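Local coordinates for ancillary protein 1 (Streptococcus pyogenes, PDB 2XI9), which acts as a pilus-presented adhesin, also named a collagen-binding protein, whose internal thioester bond is required for efficient interaction with host cells, at residues 154-159 against 312-317; 126-131 against 145-150; 138-143 against 269-274; 256-261 against 275-280. All blocks are in the same frame, centred on the assembly; numbering follows the deposited sequence.

Overall arrangement
All four contacts lie in the part of this C-terminal adhesin fragment that carries its thioester domain, and they show how segments distant in sequence build one unit. Contacts 1 and 2, with centres about 9 Å apart, share a mixed sheet in which strands 127-130, 146-149, 155-160 and 311-313 are consecutive neighbours. Contact 2 closes before contact 1 opens, and contact 1 spans a long, partly helical insertion within which contact 4 is nested. Contact 3, its centre about 20 Å from that of contact 2, ties the loop between the first two of these strands to that insertion. It touches contact 4, centred about 11 Å away, which packs parts of the insertion against each other.

Contact 1 (154-159 against 312-317)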
loop_
_atom_site.group_PDB
_atom_site.type_symbol
_atom_site.label_atom_id
_atom_site.label_comp_id
_atom_site.label_asym_id
_atom_site.label_seq_id
_atom_site.Cartn_x
_atom_site.Cartn_y
_atom_site.Cartn_z
ATOM N N SER A 154 -12.218 12.854 6.725
ATOM C CA SER A 154 -12.562 11.681 7.507
ATOM C C SER A 154 -11.340 10.784 7.614
ATOM O O SER A 154 -10.315 11.032 6.976
ATOM C CB SER A 154 -13.722 10.910 6.867
ATOM O OG SER A 154 -13.450 10.494 5.527
ATOM N N SER A 155 -11.437 9.746 8.422
ATOM C CA SER A 155 -10.327 8.843 8.657
ATOM C C SER A 155 -10.774 7.414 8.289
ATOM O O SER A 155 -11.958 7.087 8.340
ATOM C CB SER A 155 -9.887 8.861 10.123
ATOM O OG SER A 155 -9.136 10.051 10.456
ATOM N N GLN A 156 -9.817 6.597 7.901
ATOM C CA GLN A 156 -10.044 5.199 7.663
ATOM C C GLN A 156 -9.016 4.399 8.468
ATOM O O GLN A 156 -7.852 4.779 8.544
ATOM C CB GLN A 156 -9.978 4.905 6.138
ATOM C CG GLN A 156 -8.703 4.500 5.536
ATOM C CD GLN A 156 -8.843 4.105 4.086
ATOM O OE1 GLN A 156 -8.766 2.921 3.744
ATOM N NE2 GLN A 156 -9.053 5.084 3.230
ATOM N N VAL A 157 -9.454 3.293 9.046
ATOM C CA VAL A 157 -8.561 2.300 9.630
ATOM C C VAL A 157 -7.593 1.835 8.542
ATOM O O VAL A 157 -8.008 1.591 7.388
ATOM C CB VAL A 157 -9.361 1.120 10.175
ATOM C CG1 VAL A 157 -8.439 -0.046 10.596
ATOM C CG2 VAL A 157 -10.301 1.611 11.354
ATOM N N VAL A 158 -6.315 1.768 8.884
ATOM C CA VAL A 158 -5.314 1.129 8.016
ATOM C C VAL A 158 -4.461 0.176 8.823
ATOM O O VAL A 158 -4.392 0.278 10.054
ATOM C CB VAL A 158 -4.416 2.151 7.304
ATOM C CG1 VAL A 158 -5.296 3.120 6.412
ATOM C CG2 VAL A 158 -3.535 2.921 8.277
ATOM N N TYR A 159 -3.776 -0.713 8.106
ATOM C CA TYR A 159 -2.872 -1.674 8.701
ATOM C C TYR A 159 -1.479 -1.529 8.154
ATOM O O TYR A 159 -1.302 -1.279 6.935
ATOM C CB TYR A 159 -3.387 -3.073 8.451
ATOM C CG TYR A 159 -4.653 -3.338 9.156
ATOM C CD1 TYR A 159 -4.652 -3.574 10.536
ATOM C CD2 TYR A 159 -5.881 -3.211 8.505
ATOM C CE1 TYR A 159 -5.850 -3.793 11.236
ATOM C CE2 TYR A 159 -7.089 -3.403 9.195
ATOM C CZ TYR A 159 -7.064 -3.668 10.569
ATOM O OH TYR A 159 -8.217 -3.886 11.256
ATOM N N ILE A 312 -2.060 -0.605 4.105
ATOM C CA ILE A 312 -3.234 -1.092 3.439
ATOM C C ILE A 312 -4.506 -0.587 4.128
ATOM O O ILE A 312 -4.660 -0.698 5.323
ATOM C CB ILE A 312 -3.248 -2.661 3.333
ATOM C CG1 ILE A 312 -4.498 -3.131 2.584
ATOM C CG2 ILE A 312 -3.119 -3.330 4.704
ATOM C CD1 ILE A 312 -4.537 -2.706 1.070
ATOM N N GLY A 313 -5.429 -0.096 3.326
ATOM C CA GLY A 313 -6.608 0.547 3.798
ATOM C C GLY A 313 -7.781 -0.380 3.929
ATOM O O GLY A 313 -7.695 -1.573 3.604
ATOM N N THR A 314 -8.873 0.208 4.397
ATOM C CA THR A 314 -10.135 -0.485 4.669
ATOM C C THR A 314 -11.318 0.093 3.917
ATOM O O THR A 314 -12.442 -0.435 4.042
ATOM C CB THR A 314 -10.450 -0.459 6.170
ATOM O OG1 THR A 314 -10.464 0.899 6.640
ATOM C CG2 THR A 314 -9.433 -1.231 6.928
ATOM N N GLN A 315 -11.094 1.157 3.141
ATOM C CA GLN A 315 -12.141 1.862 2.397
ATOM C C GLN A 315 -11.630 2.013 0.948
ATOM O O GLN A 315 -10.502 1.641 0.669
ATOM C CB GLN A 315 -12.444 3.237 3.020
ATOM C CG GLN A 315 -12.936 3.157 4.527
ATOM C CD GLN A 315 -13.025 4.531 5.206
ATOM O OE1 GLN A 315 -12.818 5.561 4.570
ATOM N NE2 GLN A 315 -13.360 4.544 6.513
ATOM N N TRP A 316 -12.445 2.596 0.093
ATOM C CA TRP A 316 -12.139 2.816 -1.342
ATOM C C TRP A 316 -12.569 4.222 -1.754
ATOM O O TRP A 316 -13.778 4.539 -1.741
ATOM C CB TRP A 316 -12.846 1.744 -2.182
ATOM C CG TRP A 316 -12.733 1.901 -3.647
ATOM C CD1 TRP A 316 -13.765 2.042 -4.537
ATOM C CD2 TRP A 316 -11.534 1.983 -4.407
ATOM N NE1 TRP A 316 -13.268 2.194 -5.809
ATOM C CE2 TRP A 316 -11.900 2.155 -5.752
ATOM C CE3 TRP A 316 -10.166 1.926 -4.078
ATOM C CZ2 TRP A 316 -10.937 2.257 -6.791
ATOM C CZ3 TRP A 316 -9.223 2.046 -5.103
ATOM C CH2 TRP A 316 -9.624 2.189 -6.440
ATOM N N HIS A 317 -11.593 5.058 -2.132
ATOM C CA HIS A 317 -11.827 6.442 -2.573
ATOM C C HIS A 317 -11.271 6.687 -3.992
ATOM O O HIS A 317 -10.139 7.148 -4.131
ATOM C CB HIS A 317 -11.191 7.403 -1.579
ATOM C CG HIS A 317 -11.844 7.355 -0.249
ATOM N ND1 HIS A 317 -11.530 6.402 0.693
ATOM C CD2 HIS A 317 -12.875 8.070 0.262
ATOM C CE1 HIS A 317 -12.319 6.552 1.743
ATOM N NE2 HIS A 317 -13.130 7.570 1.515
HETATM O O HOH W 1 -12.194 2.615 8.438
#
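Ser155 O accepts a weak, long bond from Gln315 NE2 beyond the end of the antiparallel pairing of strands 155-160 and 311-313, neighbours in the mixed sheet of the thioester domain. Gln156 follows with a two-bond grip. Its OE1 takes two backbone N-H groups: Thr314 N, 2.8 Å from Gln156 OE1, arrives in the carbonyl plane, whereas Gln315 N, 3.0 Å from the same oxygen, comes from above it. The amides of Gln156 and Gln315 stack with planes 23° apart; Gln315 OE1 is held by Asn150, while Gln156 NE2 turns to Asp299 and Asn150, so both ends of this buried amide are satisfied. Val157 O receives the hydroxyl of Thr314 (OG1 to O 2.7 Å). A chi1 of 56° sets that OG1 between the backbone N and carbonyl carbon of Thr314, and a water bonded to Val157 N donates to it as well. Val158 brings its CA to 3.3 Å from Ile312 O in a CA-H...O contact. The ladder proper is at Tyr159: Ile312 O accepts Tyr159 N at 2.9 Å, and Ile312 N returns a bond of 3.0 Å to Tyr159 O. Both residues point to one face, where Tyr159 CB rests 3.8 Å from Ile312 CG2.

Contact 2 (126-131 against 145-150)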
loop_
_atom_site.group_PDB
_atom_site.type_symbol
_atom_site.label_atom_id
_atom_site.label_comp_id
_atom_site.label_asym_id
_atom_site.label_seq_id
_atom_site.Cartn_x
_atom_site.Cartn_y
_atom_site.Cartn_z
ATOM N N GLU A 126 -1.922 12.524 4.911
ATOM C CA GLU A 126 -1.485 12.215 6.280
ATOM C C GLU A 126 -1.966 10.860 6.786
ATOM O O GLU A 126 -3.105 10.463 6.561
ATOM C CB GLU A 126 -1.928 13.310 7.251
ATOM C CG GLU A 126 -1.511 13.016 8.683
ATOM C CD GLU A 126 -1.748 14.168 9.614
ATOM O OE1 GLU A 126 -2.598 15.031 9.309
ATOM O OE2 GLU A 126 -1.078 14.203 10.660
ATOM N N ALA A 127 -1.084 10.128 7.461
ATOM C CA ALA A 127 -1.492 8.962 8.231
ATOM C C ALA A 127 -0.934 9.168 9.643
ATOM O O ALA A 127 -0.017 9.953 9.843
ATOM C CB ALA A 127 -0.985 7.664 7.618
ATOM N N TYR A 128 -1.523 8.496 10.615
ATOM C CA TYR A 128 -1.167 8.708 12.015
ATOM C C TYR A 128 -1.419 7.486 12.855
ATOM O O TYR A 128 -2.177 6.586 12.455
ATOM C CB TYR A 128 -1.864 9.938 12.611
ATOM C CG TYR A 128 -3.395 9.847 12.607
ATOM C CD1 TYR A 128 -4.084 9.393 13.730
ATOM C CD2 TYR A 128 -4.144 10.244 11.489
ATOM C CE1 TYR A 128 -5.476 9.291 13.731
ATOM C CE2 TYR A 128 -5.542 10.152 11.483
ATOM C CZ TYR A 128 -6.195 9.671 12.616
ATOM O OH TYR A 128 -7.575 9.580 12.662
ATOM N N ASN A 129 -0.696 7.413 13.984
ATOM C CA ASN A 129 -0.931 6.418 15.023
ATOM C C ASN A 129 -1.574 7.140 16.184
ATOM O O ASN A 129 -1.041 8.133 16.719
ATOM C CB ASN A 129 0.388 5.753 15.448
ATOM C CG ASN A 129 0.211 4.656 16.492
ATOM O OD1 ASN A 129 -0.873 4.124 16.699
ATOM N ND2 ASN A 129 1.309 4.325 17.165
ATOM N N ASP A 130 -2.758 6.668 16.544
ATOM C CA ASP A 130 -3.592 7.381 17.469
ATOM C C ASP A 130 -3.157 7.060 18.883
ATOM O O ASP A 130 -3.459 5.986 19.409
ATOM C CB ASP A 130 -5.042 7.002 17.227
ATOM C CG ASP A 130 -6.037 7.729 18.120
ATOM O OD1 ASP A 130 -5.655 8.344 19.139
ATOM O OD2 ASP A 130 -7.265 7.651 17.791
ATOM N N PHE A 131 -2.442 7.994 19.482
ATOM C CA PHE A 131 -2.011 7.834 20.863
ATOM C C PHE A 131 -3.135 8.168 21.849
ATOM O O PHE A 131 -3.017 7.829 23.020
ATOM C CB PHE A 131 -0.751 8.667 21.140
ATOM C CG PHE A 131 -0.428 8.817 22.601
ATOM C CD1 PHE A 131 -0.967 9.864 23.343
ATOM C CD2 PHE A 131 0.396 7.898 23.250
ATOM C CE1 PHE A 131 -0.699 9.983 24.683
ATOM C CE2 PHE A 131 0.670 8.040 24.599
ATOM C CZ PHE A 131 0.124 9.067 25.300
ATOM N N PHE A 145 -3.109 1.663 16.710
ATOM C CA PHE A 145 -4.359 2.132 16.120
ATOM C C PHE A 145 -3.981 3.079 14.994
ATOM O O PHE A 145 -3.858 4.300 15.174
ATOM C CB PHE A 145 -5.184 2.816 17.204
ATOM C CG PHE A 145 -5.531 1.936 18.366
ATOM C CD1 PHE A 145 -6.492 0.960 18.266
ATOM C CD2 PHE A 145 -4.885 2.102 19.581
ATOM C CE1 PHE A 145 -6.800 0.158 19.387
ATOM C CE2 PHE A 145 -5.159 1.302 20.658
ATOM C CZ PHE A 145 -6.120 0.352 20.579
ATOM N N TYR A 146 -3.771 2.503 13.824
ATOM C CA TYR A 146 -3.296 3.265 12.689
ATOM C C TYR A 146 -4.437 3.712 11.776
ATOM O O TYR A 146 -5.360 2.921 11.482
ATOM C CB TYR A 146 -2.372 2.409 11.851
ATOM C CG TYR A 146 -1.236 1.712 12.581
ATOM C CD1 TYR A 146 -0.531 2.351 13.596
ATOM C CD2 TYR A 146 -0.859 0.415 12.230
ATOM C CE1 TYR A 146 0.554 1.695 14.247
ATOM C CE2 TYR A 146 0.223 -0.230 12.885
ATOM C CZ TYR A 146 0.898 0.409 13.888
ATOM O OH TYR A 146 1.965 -0.212 14.540
ATOM N N TYR A 147 -4.319 4.939 11.276
ATOM C CA TYR A 147 -5.303 5.547 10.401
ATOM C C TYR A 147 -4.670 6.341 9.277
ATOM O O TYR A 147 -3.543 6.835 9.413
ATOM C CB TYR A 147 -6.214 6.499 11.175
ATOM C CG TYR A 147 -7.009 5.857 12.287
ATOM C CD1 TYR A 147 -6.523 5.797 13.573
ATOM C CD2 TYR A 147 -8.294 5.365 12.042
ATOM C CE1 TYR A 147 -7.249 5.231 14.587
ATOM C CE2 TYR A 147 -9.036 4.782 13.056
ATOM C CZ TYR A 147 -8.506 4.702 14.328
ATOM O OH TYR A 147 -9.237 4.108 15.337
ATOM N N ALA A 148 -5.394 6.436 8.158
ATOM C CA ALA A 148 -5.087 7.449 7.138
ATOM C C ALA A 148 -6.227 8.433 7.027
ATOM O O ALA A 148 -7.400 8.091 7.246
ATOM C CB ALA A 148 -4.765 6.809 5.736
ATOM N N LYS A 149 -5.876 9.647 6.648
ATOM C CA LYS A 149 -6.839 10.685 6.396
ATOM C C LYS A 149 -7.309 10.637 4.932
ATOM O O LYS A 149 -6.497 10.704 3.991
ATOM C CB LYS A 149 -6.244 12.046 6.725
ATOM C CG LYS A 149 -6.051 12.244 8.237
ATOM C CD LYS A 149 -6.188 13.660 8.630
ATOM C CE LYS A 149 -7.574 13.955 9.188
ATOM N NZ LYS A 149 -7.830 15.417 9.142
ATOM N N ASN A 150 -8.624 10.514 4.741
ATOM C CA ASN A 150 -9.242 10.718 3.418
ATOM C C ASN A 150 -9.244 12.171 2.997
ATOM O O ASN A 150 -9.157 13.085 3.827
ATOM C CB ASN A 150 -10.672 10.176 3.412
ATOM C CG ASN A 150 -10.727 8.722 3.776
ATOM O OD1 ASN A 150 -9.864 7.923 3.369
ATOM N ND2 ASN A 150 -11.723 8.360 4.583
HETATM O O HOH W 2 -2.039 3.529 18.799
#
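Tyr128 and Tyr147 exchange a pair of backbone hydrogen bonds, N of each to O of the other, at the middle of an antiparallel two-strand ladder. Strands 127-130 and 146-149 are consecutive in the chain, and with 155-160 they form a meander in the thioester-domain sheet. The ladder extends at one end through Lys149 N to Glu126 O, and at the other through Asp130 N to Phe145 O (both 2.9 Å). Beyond the last rung a water bridges the strands, accepting from Phe145 N and donating to Asp130 O.

Outward from the backbone, the two tyrosines pack on one face of the sheet. The CG of Tyr128 sits between its backbone N and carbonyl carbon (chi1 61°), which lays the ring over its neighbour: Tyr147 CB lies 3.8 Å from the Tyr128 ring centroid in a CH-pi contact over the face. The two rings are nearly parallel, with planes at 22°, but slid apart so that they barely overlap. Lys149 CG meets the edge of the Tyr128 ring, and Asp130 CB that of Tyr147. Both phenols are fixed from outside, Tyr128 OH by Ser155 and Tyr147 OH by Glu133 and Arg242.

On the other face, Tyr146 packs beside Asn129 and touches Gln246 and Cys160, the latter probably the cysteine of the internal thioester. Farther along that face Ala127 CB approaches Ala148 CB at 4.3 Å.

Contact 3 (138-143 against 269-274); sequences TTQNYA and FGDMND
Asp271 swings its carboxylate toward Thr138, Thr139 and Gln140 by placing CG opposite its own backbone N (chi1 -167°). In Thr138 a chi1 of -53° keeps OG1 beside the backbone N, where it reaches back to Asp271 O at 2.6 Å. The loop between strands 127-130 and 146-149 thus packs on the 3-10 turn 269-271 that precedes helix 274-288, consecutive N-H groups of the loop gripping one carboxylate. Three of them converge on Asp271 OD2. Those of Thr138 and Gln140, each N 2.9 Å from OD2, come from outside the carboxylate plane, whereas Thr139 N uses the syn side and is shared with OD1 (N to OD1 3.0 Å). The hydroxyl of Thr139 adds a further bond, OG1 lying 2.8 Å from Asp271 OD1. With so many donors fixing its rotation, the carboxylate is probably stabilised in its charged form.

On the Thr138 side, one water donates to OG1 and accepts from Asn273 N, and Asn273 itself is the N-cap of helix 274-288, its OD1 bonded to Thr276. Deeper in, Phe269 comes up to the edge of the Tyr142 ring, with their CE1 atoms 4.3 Å apart.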
loop_
_atom_site.group_PDB
_atom_site.type_symbol
_atom_site.label_atom_id
_atom_site.label_comp_id
_atom_site.label_asym_id
_atom_site.label_seq_id
_atom_site.Cartn_x
_atom_site.Cartn_y
_atom_site.Cartn_z
ATOM N N THR A 138 -4.875 -7.760 25.330
ATOM C CA THR A 138 -5.371 -8.534 26.469
ATOM C C THR A 138 -5.127 -7.807 27.782
ATOM O O THR A 138 -6.071 -7.530 28.529
ATOM C CB THR A 138 -4.778 -9.965 26.505
ATOM O OG1 THR A 138 -5.002 -10.602 25.227
ATOM C CG2 THR A 138 -5.412 -10.805 27.619
ATOM N N THR A 139 -3.861 -7.533 28.093
ATOM C CA THR A 139 -3.515 -6.804 29.324
ATOM C C THR A 139 -2.804 -5.477 29.071
ATOM O O THR A 139 -2.764 -4.649 29.952
ATOM C CB THR A 139 -2.583 -7.635 30.227
ATOM O OG1 THR A 139 -1.335 -7.792 29.543
ATOM C CG2 THR A 139 -3.191 -9.027 30.514
ATOM N N GLN A 140 -2.193 -5.308 27.913
ATOM C CA GLN A 140 -1.479 -4.095 27.563
ATOM C C GLN A 140 -2.207 -3.308 26.455
ATOM O O GLN A 140 -2.843 -3.895 25.608
ATOM C CB GLN A 140 -0.067 -4.440 27.117
ATOM C CG GLN A 140 0.745 -5.120 28.241
ATOM C CD GLN A 140 2.145 -5.570 27.827
ATOM O OE1 GLN A 140 3.107 -5.280 28.523
ATOM N NE2 GLN A 140 2.262 -6.265 26.699
ATOM N N ASN A 141 -2.061 -1.985 26.471
ATOM C CA ASN A 141 -2.527 -1.126 25.373
ATOM C C ASN A 141 -2.042 -1.702 24.052
ATOM O O ASN A 141 -0.875 -2.038 23.928
ATOM C CB ASN A 141 -2.021 0.312 25.577
ATOM C CG ASN A 141 -2.561 1.286 24.558
ATOM O OD1 ASN A 141 -3.617 1.064 23.968
ATOM N ND2 ASN A 141 -1.843 2.403 24.358
ATOM N N TYR A 142 -2.936 -1.853 23.081
ATOM C CA TYR A 142 -2.568 -2.353 21.753
ATOM C C TYR A 142 -1.599 -1.367 21.112
ATOM O O TYR A 142 -0.623 -1.761 20.528
ATOM C CB TYR A 142 -3.824 -2.607 20.872
ATOM C CG TYR A 142 -3.569 -3.027 19.426
ATOM C CD1 TYR A 142 -2.805 -4.169 19.133
ATOM C CD2 TYR A 142 -4.072 -2.304 18.366
ATOM C CE1 TYR A 142 -2.564 -4.543 17.832
ATOM C CE2 TYR A 142 -3.861 -2.681 17.044
ATOM C CZ TYR A 142 -3.123 -3.827 16.784
ATOM O OH TYR A 142 -2.869 -4.186 15.476
ATOM N N ALA A 143 -1.878 -0.077 21.234
ATOM C CA ALA A 143 -0.946 0.974 20.816
ATOM C C ALA A 143 -0.562 0.936 19.308
ATOM O O ALA A 143 0.475 1.500 18.920
ATOM C CB ALA A 143 0.313 0.928 21.723
ATOM N N PHE A 269 2.727 -8.759 19.951
ATOM C CA PHE A 269 1.728 -9.807 19.814
ATOM C C PHE A 269 1.810 -10.876 20.881
ATOM O O PHE A 269 0.920 -11.728 21.016
ATOM C CB PHE A 269 1.737 -10.365 18.372
ATOM C CG PHE A 269 1.147 -9.403 17.390
ATOM C CD1 PHE A 269 -0.225 -9.240 17.346
ATOM C CD2 PHE A 269 1.950 -8.595 16.566
ATOM C CE1 PHE A 269 -0.831 -8.306 16.514
ATOM C CE2 PHE A 269 1.350 -7.661 15.709
ATOM C CZ PHE A 269 -0.045 -7.515 15.692
ATOM N N GLY A 270 2.874 -10.846 21.664
ATOM C CA GLY A 270 2.917 -11.587 22.903
ATOM C C GLY A 270 1.702 -11.391 23.803
ATOM O O GLY A 270 1.338 -12.298 24.535
ATOM N N ASP A 271 1.070 -10.212 23.752
ATOM C CA ASP A 271 -0.134 -9.935 24.568
ATOM C C ASP A 271 -1.442 -10.463 23.929
ATOM O O ASP A 271 -2.524 -10.263 24.482
ATOM C CB ASP A 271 -0.291 -8.421 24.754
ATOM C CG ASP A 271 -1.315 -8.056 25.824
ATOM O OD1 ASP A 271 -1.364 -8.701 26.868
ATOM O OD2 ASP A 271 -2.083 -7.091 25.635
HETATM N N MSE A 272 -1.365 -11.106 22.767
HETATM C CA MSE A 272 -2.561 -11.680 22.131
HETATM C C MSE A 272 -2.960 -12.983 22.823
HETATM O O MSE A 272 -2.145 -13.907 22.951
HETATM C CB MSE A 272 -2.289 -11.916 20.627
HETATM C CG MSE A 272 -3.450 -12.419 19.844
HETATM SE SE MSE A 272 -3.178 -12.488 17.954
HETATM C CE MSE A 272 -3.637 -10.661 17.458
ATOM N N ASN A 273 -4.214 -13.074 23.266
ATOM C CA ASN A 273 -4.699 -14.288 23.932
ATOM C C ASN A 273 -5.043 -15.428 22.922
ATOM O O ASN A 273 -5.046 -15.215 21.701
ATOM C CB ASN A 273 -5.838 -13.973 24.921
ATOM C CG ASN A 273 -7.164 -13.612 24.240
ATOM O OD1 ASN A 273 -7.329 -13.838 23.042
ATOM N ND2 ASN A 273 -8.119 -13.060 25.021
ATOM N N ASP A 274 -5.299 -16.626 23.432
ATOM C CA ASP A 274 -5.566 -17.799 22.555
ATOM C C ASP A 274 -6.767 -17.600 21.613
ATOM O O ASP A 274 -6.658 -17.869 20.417
ATOM C CB ASP A 274 -5.812 -19.054 23.390
ATOM C CG ASP A 274 -4.553 -19.580 24.089
ATOM O OD1 ASP A 274 -3.429 -19.168 23.735
ATOM O OD2 ASP A 274 -4.695 -20.424 24.998
HETATM O O HOH W 3 -6.025 -10.894 22.610
HETATM O O HOH W 4 -0.687 -5.058 23.717
#

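Contact 4 (256-261 against 275-280)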
loop_
_atom_site.group_PDB
_atom_site.type_symbol
_atom_site.label_atom_id
_atom_site.label_comp_id
_atom_site.label_asym_id
_atom_site.label_seq_id
_atom_site.Cartn_x
_atom_site.Cartn_y
_atom_site.Cartn_z
ATOM N N ALA A 256 4.924 -13.770 9.130
ATOM C CA ALA A 256 4.721 -13.980 10.563
ATOM C C ALA A 256 4.078 -15.338 10.773
ATOM O O ALA A 256 3.227 -15.794 9.952
ATOM C CB ALA A 256 3.778 -12.891 11.181
ATOM N N GLU A 257 4.446 -15.963 11.886
ATOM C CA GLU A 257 3.903 -17.264 12.233
ATOM C C GLU A 257 2.849 -17.102 13.304
ATOM O O GLU A 257 3.048 -16.380 14.261
ATOM C CB GLU A 257 5.010 -18.207 12.678
ATOM C CG GLU A 257 6.040 -18.492 11.586
ATOM C CD GLU A 257 5.492 -19.309 10.400
ATOM O OE1 GLU A 257 4.511 -20.080 10.555
ATOM O OE2 GLU A 257 6.057 -19.191 9.281
ATOM N N LEU A 258 1.748 -17.826 13.155
ATOM C CA LEU A 258 0.632 -17.762 14.079
ATOM C C LEU A 258 0.830 -18.809 15.152
ATOM O O LEU A 258 0.049 -19.762 15.287
ATOM C CB LEU A 258 -0.686 -17.970 13.318
ATOM C CG LEU A 258 -0.860 -17.054 12.121
ATOM C CD1 LEU A 258 -2.227 -17.279 11.474
ATOM C CD2 LEU A 258 -0.684 -15.619 12.518
ATOM N N ASP A 259 1.920 -18.637 15.897
ATOM C CA ASP A 259 2.332 -19.567 16.916
ATOM C C ASP A 259 2.643 -18.780 18.177
ATOM O O ASP A 259 3.478 -17.901 18.166
ATOM C CB ASP A 259 3.562 -20.333 16.437
ATOM C CG ASP A 259 4.117 -21.272 17.479
ATOM O OD1 ASP A 259 3.799 -22.475 17.400
ATOM O OD2 ASP A 259 4.873 -20.825 18.376
ATOM N N LYS A 260 1.947 -19.119 19.255
ATOM C CA LYS A 260 2.058 -18.417 20.522
ATOM C C LYS A 260 3.513 -18.269 20.940
ATOM O O LYS A 260 3.949 -17.201 21.345
ATOM C CB LYS A 260 1.285 -19.187 21.576
ATOM C CG LYS A 260 0.963 -18.415 22.810
ATOM C CD LYS A 260 -0.310 -17.585 22.616
ATOM C CE LYS A 260 -0.833 -17.006 23.942
ATOM N NZ LYS A 260 -0.913 -18.009 25.068
ATOM N N ASP A 261 4.289 -19.339 20.836
ATOM C CA ASP A 261 5.676 -19.240 21.274
ATOM C C ASP A 261 6.512 -18.337 20.361
ATOM O O ASP A 261 7.396 -17.609 20.834
ATOM C CB ASP A 261 6.296 -20.627 21.460
ATOM C CG ASP A 261 5.729 -21.353 22.657
ATOM O OD1 ASP A 261 5.456 -20.684 23.687
ATOM O OD2 ASP A 261 5.555 -22.596 22.589
ATOM N N SER A 275 -7.903 -17.160 22.161
ATOM C CA SER A 275 -9.111 -16.838 21.355
ATOM C C SER A 275 -8.832 -15.897 20.199
ATOM O O SER A 275 -9.348 -16.101 19.112
ATOM C CB SER A 275 -10.226 -16.209 22.224
ATOM O OG SER A 275 -10.599 -17.081 23.249
ATOM N N THR A 276 -8.049 -14.844 20.435
ATOM C CA THR A 276 -7.734 -13.851 19.415
ATOM C C THR A 276 -6.783 -14.362 18.331
ATOM O O THR A 276 -6.991 -14.119 17.115
ATOM C CB THR A 276 -7.233 -12.519 20.063
ATOM O OG1 THR A 276 -8.213 -12.035 21.014
ATOM C CG2 THR A 276 -6.977 -11.496 19.045
ATOM N N LEU A 277 -5.774 -15.133 18.730
ATOM C CA LEU A 277 -4.918 -15.773 17.757
ATOM C C LEU A 277 -5.727 -16.802 16.914
ATOM O O LEU A 277 -5.487 -16.989 15.719
ATOM C CB LEU A 277 -3.713 -16.416 18.489
ATOM C CG LEU A 277 -2.736 -17.157 17.587
ATOM C CD1 LEU A 277 -2.108 -16.202 16.575
ATOM C CD2 LEU A 277 -1.679 -17.894 18.445
ATOM N N ALA A 278 -6.719 -17.460 17.505
ATOM C CA ALA A 278 -7.527 -18.423 16.720
ATOM C C ALA A 278 -8.286 -17.659 15.609
ATOM O O ALA A 278 -8.414 -18.133 14.486
ATOM C CB ALA A 278 -8.478 -19.202 17.605
ATOM N N VAL A 279 -8.772 -16.459 15.918
ATOM C CA VAL A 279 -9.429 -15.632 14.901
ATOM C C VAL A 279 -8.438 -15.138 13.835
ATOM O O VAL A 279 -8.750 -15.117 12.623
ATOM C CB VAL A 279 -10.227 -14.486 15.533
ATOM C CG1 VAL A 279 -10.648 -13.441 14.460
ATOM C CG2 VAL A 279 -11.424 -15.052 16.278
ATOM N N ALA A 280 -7.214 -14.808 14.236
ATOM C CA ALA A 280 -6.201 -14.461 13.254
ATOM C C ALA A 280 -6.034 -15.641 12.290
ATOM O O ALA A 280 -5.941 -15.445 11.084
ATOM C CB ALA A 280 -4.878 -14.112 13.922
#
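Leu277 and Leu258 form the close half of this contact, where helix 274-288 meets the bend leading into the short helix 260-263. Leu277 extends CG opposite its backbone N (chi1 179°), directing its two methyls at the bend. CD1 stops 4.0 Å from Leu258 CB, and CD2 lies 3.9 Å from Lys260 N, so the two methyls lie along one side of the 258-260 backbone. Leu258 is the centre of an inverse gamma turn, and its own CD1 approaches Ala280 O at 4.2 Å, one helical turn beyond Leu277. Leu247 of helix 238-253 touches both leucines, and Leu263 and Met272 add to the apolar surroundings of Leu277.

Toward solvent the fit slackens. Exposed Lys260 contributes mainly its aliphatic part, CD lying 4.4 Å from Leu277 CD2, while its NZ travels on to a salt bridge with Asp274 at the start of helix 274-288. Asp259 turns away from the contact and serves as the N-cap of helix 260-263, bonding to Lys262 N through OD2.

No hydrogen bond joins the two segments directly. Their cohesion is therefore mainly apolar, resting on Leu258 and Leu277, and the Lys260-Asp274 salt bridge, just outside segment 275-280, adds a polar tie at the margin.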